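Local coordinates for protein Non-reducing end alpha-L-arabinofuranosidase BoGH43B (PDB 5JOZ) that removes terminal non-reducing alpha-L-arabinofuranosyl residues from xyloglucan side branches, taking part in xyloglucan breakdown by the gut bacterium Bacteroides ovatus, at residues G388-V391 with N397-D400; M413-L418 with V423-K428. All coordinates share one frame; numbering follows the deposited sequence.

Contact 1 (G388-V391 with N397-D400)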
loop_
_atom_site.group_PDB
_atom_site.type_symbol
_atom_site.label_atom_id
_atom_site.label_comp_id
_atom_site.label_asym_id
_atom_site.label_seq_id
_atom_site.Cartn_x
_atom_site.Cartn_y
_atom_site.Cartn_z
ATOM N N GLY A 388 8.341 -5.821 21.159
ATOM C CA GLY A 388 9.526 -5.477 20.405
ATOM C C GLY A 388 9.172 -5.061 19.003
ATOM O O GLY A 388 8.167 -4.375 18.802
ATOM N N LEU A 389 10.001 -5.486 18.043
ATOM C CA LEU A 389 9.832 -5.174 16.630
ATOM C C LEU A 389 9.518 -6.414 15.825
ATOM O O LEU A 389 9.973 -7.507 16.150
ATOM C CB LEU A 389 11.086 -4.517 16.061
ATOM C CG LEU A 389 11.560 -3.254 16.770
ATOM C CD1 LEU A 389 12.783 -2.692 16.075
ATOM C CD2 LEU A 389 10.453 -2.208 16.885
ATOM N N VAL A 390 8.732 -6.232 14.765
ATOM C CA VAL A 390 8.329 -7.330 13.893
ATOM C C VAL A 390 8.498 -6.946 12.422
ATOM O O VAL A 390 8.169 -5.823 12.021
ATOM C CB VAL A 390 6.866 -7.754 14.172
ATOM C CG1 VAL A 390 6.385 -8.814 13.173
ATOM C CG2 VAL A 390 6.759 -8.279 15.599
ATOM N N VAL A 391 9.033 -7.890 11.647
ATOM C CA VAL A 391 9.028 -7.845 10.197
ATOM C C VAL A 391 7.833 -8.701 9.822
ATOM O O VAL A 391 7.854 -9.917 10.017
ATOM C CB VAL A 391 10.336 -8.426 9.602
ATOM C CG1 VAL A 391 10.331 -8.344 8.090
ATOM C CG2 VAL A 391 11.553 -7.694 10.162
ATOM N N ASN A 397 3.529 -15.334 8.345
ATOM C CA ASN A 397 4.923 -15.151 7.935
ATOM C C ASN A 397 5.471 -13.822 8.450
ATOM O O ASN A 397 5.109 -12.747 7.965
ATOM C CB ASN A 397 5.036 -15.248 6.415
ATOM C CG ASN A 397 4.817 -16.674 5.900
ATOM O OD1 ASN A 397 5.751 -17.481 5.813
ATOM N ND2 ASN A 397 3.579 -16.982 5.542
ATOM N N HIS A 398 6.340 -13.910 9.447
ATOM C CA HIS A 398 6.845 -12.733 10.142
ATOM C C HIS A 398 8.010 -13.088 11.041
ATOM O O HIS A 398 8.025 -14.175 11.633
ATOM C CB HIS A 398 5.741 -12.098 11.006
ATOM C CG HIS A 398 5.110 -13.046 11.984
ATOM N ND1 HIS A 398 5.557 -13.183 13.280
ATOM C CD2 HIS A 398 4.068 -13.904 11.855
ATOM C CE1 HIS A 398 4.822 -14.080 13.912
ATOM N NE2 HIS A 398 3.905 -14.527 13.071
ATOM N N TYR A 399 8.961 -12.164 11.165
ATOM C CA TYR A 399 10.125 -12.333 12.045
ATOM C C TYR A 399 9.963 -11.422 13.241
ATOM O O TYR A 399 9.770 -10.227 13.070
ATOM C CB TYR A 399 11.410 -11.971 11.315
ATOM C CG TYR A 399 11.644 -12.719 10.012
ATOM C CD1 TYR A 399 11.469 -14.104 9.930
ATOM C CD2 TYR A 399 12.071 -12.043 8.864
ATOM C CE1 TYR A 399 11.700 -14.789 8.752
ATOM C CE2 TYR A 399 12.309 -12.722 7.675
ATOM C CZ TYR A 399 12.129 -14.093 7.622
ATOM O OH TYR A 399 12.375 -14.773 6.453
ATOM N N ASP A 400 10.079 -11.978 14.445
ATOM C CA ASP A 400 9.774 -11.262 15.679
ATOM C C ASP A 400 11.019 -11.019 16.525
ATOM O O ASP A 400 11.586 -11.962 17.072
ATOM C CB ASP A 400 8.776 -12.080 16.505
ATOM C CG ASP A 400 7.422 -12.225 15.843
ATOM O OD1 ASP A 400 7.132 -11.528 14.843
ATOM O OD2 ASP A 400 6.626 -13.054 16.336
#

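Contact 2 (M413-L418 with V423-K428)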
loop_
_atom_site.group_PDB
_atom_site.type_symbol
_atom_site.label_atom_id
_atom_site.label_comp_id
_atom_site.label_asym_id
_atom_site.label_seq_id
_atom_site.Cartn_x
_atom_site.Cartn_y
_atom_site.Cartn_z
ATOM N N MET A 413 14.796 -12.013 22.008
ATOM C CA MET A 413 14.476 -13.186 21.211
ATOM C C MET A 413 14.239 -12.778 19.754
ATOM O O MET A 413 13.457 -11.873 19.495
ATOM C CB MET A 413 13.219 -13.869 21.780
ATOM C CG MET A 413 12.687 -15.044 20.963
ATOM S SD MET A 413 11.327 -15.962 21.727
ATOM C CE MET A 413 10.051 -14.705 21.800
ATOM N N ILE A 414 14.926 -13.447 18.824
ATOM C CA ILE A 414 14.539 -13.457 17.402
ATOM C C ILE A 414 13.796 -14.763 17.181
ATOM O O ILE A 414 14.314 -15.823 17.491
ATOM C CB ILE A 414 15.727 -13.280 16.396
ATOM C CG1 ILE A 414 15.232 -13.317 14.942
ATOM C CG2 ILE A 414 16.817 -14.336 16.556
ATOM C CD1 ILE A 414 14.157 -12.302 14.617
ATOM N N ARG A 415 12.565 -14.678 16.686
ATOM C CA ARG A 415 11.735 -15.851 16.484
ATOM C C ARG A 415 11.121 -15.798 15.095
ATOM O O ARG A 415 10.380 -14.872 14.769
ATOM C CB ARG A 415 10.648 -15.920 17.552
ATOM C CG ARG A 415 9.857 -17.225 17.566
ATOM C CD ARG A 415 8.749 -17.155 18.605
ATOM N NE ARG A 415 7.805 -16.081 18.292
ATOM C CZ ARG A 415 6.903 -15.567 19.133
ATOM N NH1 ARG A 415 6.784 -16.003 20.390
ATOM N NH2 ARG A 415 6.118 -14.587 18.709
ATOM N N LYS A 416 11.416 -16.820 14.300
ATOM C CA LYS A 416 11.048 -16.859 12.897
ATOM C C LYS A 416 9.830 -17.758 12.711
ATOM O O LYS A 416 9.897 -18.945 12.983
ATOM C CB LYS A 416 12.236 -17.364 12.069
ATOM C CG LYS A 416 13.553 -16.655 12.370
ATOM C CD LYS A 416 14.703 -17.227 11.563
ATOM C CE LYS A 416 16.046 -16.838 12.165
ATOM N NZ LYS A 416 17.190 -17.505 11.480
ATOM N N THR A 417 8.721 -17.171 12.260
ATOM C CA THR A 417 7.483 -17.885 11.973
ATOM C C THR A 417 7.261 -17.913 10.465
ATOM O O THR A 417 7.252 -16.857 9.835
ATOM C CB THR A 417 6.289 -17.175 12.631
ATOM O OG1 THR A 417 6.414 -17.261 14.053
ATOM C CG2 THR A 417 4.955 -17.790 12.199
ATOM N N LEU A 418 7.084 -19.113 9.907
ATOM C CA LEU A 418 6.860 -19.312 8.469
ATOM C C LEU A 418 5.875 -20.436 8.258
ATOM O O LEU A 418 5.937 -21.459 8.948
ATOM C CB LEU A 418 8.158 -19.669 7.746
ATOM C CG LEU A 418 9.281 -18.627 7.752
ATOM C CD1 LEU A 418 10.575 -19.240 7.229
ATOM C CD2 LEU A 418 8.893 -17.407 6.938
ATOM N N VAL A 423 9.962 -21.750 13.240
ATOM C CA VAL A 423 11.076 -22.543 12.652
ATOM C C VAL A 423 12.455 -22.318 13.279
ATOM O O VAL A 423 13.329 -23.170 13.132
ATOM C CB VAL A 423 11.212 -22.359 11.103
ATOM C CG1 VAL A 423 9.965 -22.847 10.380
ATOM C CG2 VAL A 423 11.516 -20.916 10.711
ATOM N N ASP A 424 12.669 -21.172 13.925
ATOM C CA ASP A 424 13.939 -20.872 14.593
ATOM C C ASP A 424 13.697 -19.892 15.740
ATOM O O ASP A 424 12.871 -18.988 15.620
ATOM C CB ASP A 424 14.947 -20.281 13.599
ATOM C CG ASP A 424 16.407 -20.451 14.042
ATOM O OD1 ASP A 424 16.674 -20.650 15.246
ATOM O OD2 ASP A 424 17.299 -20.382 13.169
ATOM N N THR A 425 14.422 -20.089 16.841
ATOM C CA THR A 425 14.308 -19.261 18.044
ATOM C C THR A 425 15.680 -19.150 18.699
ATOM O O THR A 425 16.257 -20.163 19.088
ATOM C CB THR A 425 13.342 -19.873 19.076
ATOM O OG1 THR A 425 12.029 -19.993 18.511
ATOM C CG2 THR A 425 13.270 -18.996 20.343
ATOM N N THR A 426 16.180 -17.926 18.852
ATOM C CA THR A 426 17.504 -17.683 19.436
ATOM C C THR A 426 17.398 -16.599 20.518
ATOM O O THR A 426 16.880 -15.510 20.246
ATOM C CB THR A 426 18.497 -17.265 18.334
ATOM O OG1 THR A 426 18.401 -18.189 17.240
ATOM C CG2 THR A 426 19.931 -17.231 18.855
ATOM N N CYS A 427 17.881 -16.910 21.732
ATOM C CA CYS A 427 17.820 -15.998 22.887
ATOM C C CYS A 427 19.204 -15.520 23.360
ATOM O O CYS A 427 20.195 -16.234 23.234
ATOM C CB CYS A 427 17.094 -16.677 24.052
ATOM S SG CYS A 427 15.346 -16.989 23.740
ATOM N N LYS A 428 19.248 -14.295 23.878
ATOM C CA LYS A 428 20.410 -13.747 24.591
ATOM C C LYS A 428 19.869 -13.083 25.849
ATOM O O LYS A 428 18.808 -12.457 25.811
ATOM C CB LYS A 428 21.186 -12.726 23.748
#

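Contact 1 (G388-V391 with N397-D400)
V391 and Y399 pair across an antiparallel beta hairpin in the concanavalin A-like C-terminal domain. Two backbone bonds join them. V391 N donates to Y399 O at 2.8 Å, and Y399 N donates to V391 O at 2.8 Å. The strands are twisted, with 149° between their directions.

Packing is tight at these bonds and where D400 OD1 meets V390. The apolar part lies on the V391 and Y399 face. The two side chains run at a slant to each other, and V391 CB meets Y399 CD2 at 4.1 Å. Y447 and F449 of strand 446-453 touch both side chains from the opposing sheet. The phenol OH of Y399 is hydrogen-bonded to the backbone O of S464. The contact is loose at both ends: toward the open end L389 turns away to L438 and I440, and toward the turn the side chain of N397 leads off.

The other face is buried too, but mixed: V390 lies with H398 and D400. V390 and D400 are a non-hydrogen-bonded pair with side chains side by side. D400 CG sits beside its own backbone N (chi1 -65°), which carries the carboxylate back toward the ring of H398, two residues earlier. OD1 also lies over the fork of V390, 3.3 Å from CG1 and 3.4 Å from CG2. The other oxygen, OD2, forms a salt bridge with R415 on the next strand. With an alanine here, H398 ND1 would probably lose its acceptor and R415 one of its two carboxylate partners, and the imidazole would be freer to turn.

H398 is thus held from one edge: its ND1 donates to D400 OD1 at 2.8 Å, close to the ring plane, reaching the oxygen on its syn side but 34° out of the carboxylate plane.

Contact 2 (M413-L418 with V423-K428)
K416 places CG beside its backbone N (chi1 -49°) and is extended from there on, while D424 turns CG anti to its own N (chi1 -157°). The two side chains therefore run alongside each other. The methylenes of K416 slide past D424 CB, with CD at 3.7 Å. At the far end K416 NZ meets D424 OD2 at 3.3 Å, a salt bridge whose hydrogen bond is weak. The ammonium has a second partner in the backbone O of T462, so the lysine also reaches the opposing sheet.

I414 and T426 lie on the same face. I414 CG2 packs on T426 CB at 3.8 Å, and the I414 side chain also touches F449 and L460 of the other sheet. The other face carries M413, R415, T425 and C427. There M413 SD rests on T425 CG2 at 3.9 Å. The aliphatic part of R415 lies beside T425, with CG 3.6 Å from OG1. Its guanidinium leads away from this hairpin partner to D400 and E386.

The backbone ladder is regular between I414 and T426. Near the turn, K416 N gives D424 O a nearly straight bond of 2.9 Å (173°), but K416 O accepts a hydrogen bond from V423 N at 2.8 Å. V423 has a psi of the helical region, unlike the residues after it, which with the two bonds is consistent with a classic beta bulge opposite K416. V423 CG2 also lies 4.0 Å from L418 CD1, the two side chains crossing at about a right angle.

M413 and I414 are buried, while V423, T425 and C427 are exposed, as suits a hairpin whose second strand, 421-429, ends the sheet within this chain, at the margin of a concanavalin A-like beta-sandwich.

Both contacts are antiparallel hairpins of one sheet, and they follow each other along the chain. Strands 397-406 and 409-418 are neighbours in it, so the hairpins lie side by side, their centres about 10 Å apart. Contact 1 is buried on both faces. Contact 2 lies farther from the chain's centre and is a surface contact. The chemistry follows: contact 1 has an aromatic and valine face with a buried carboxylate, whereas contact 2 relies on long aliphatic stems, threonines and a long lysine-aspartate salt bridge. The D400-R415 salt bridge joins the two, as does the probable backbone bond from H398 N to T417 O at 3.1 Å. Neither lies at the catalytic or calcium sites.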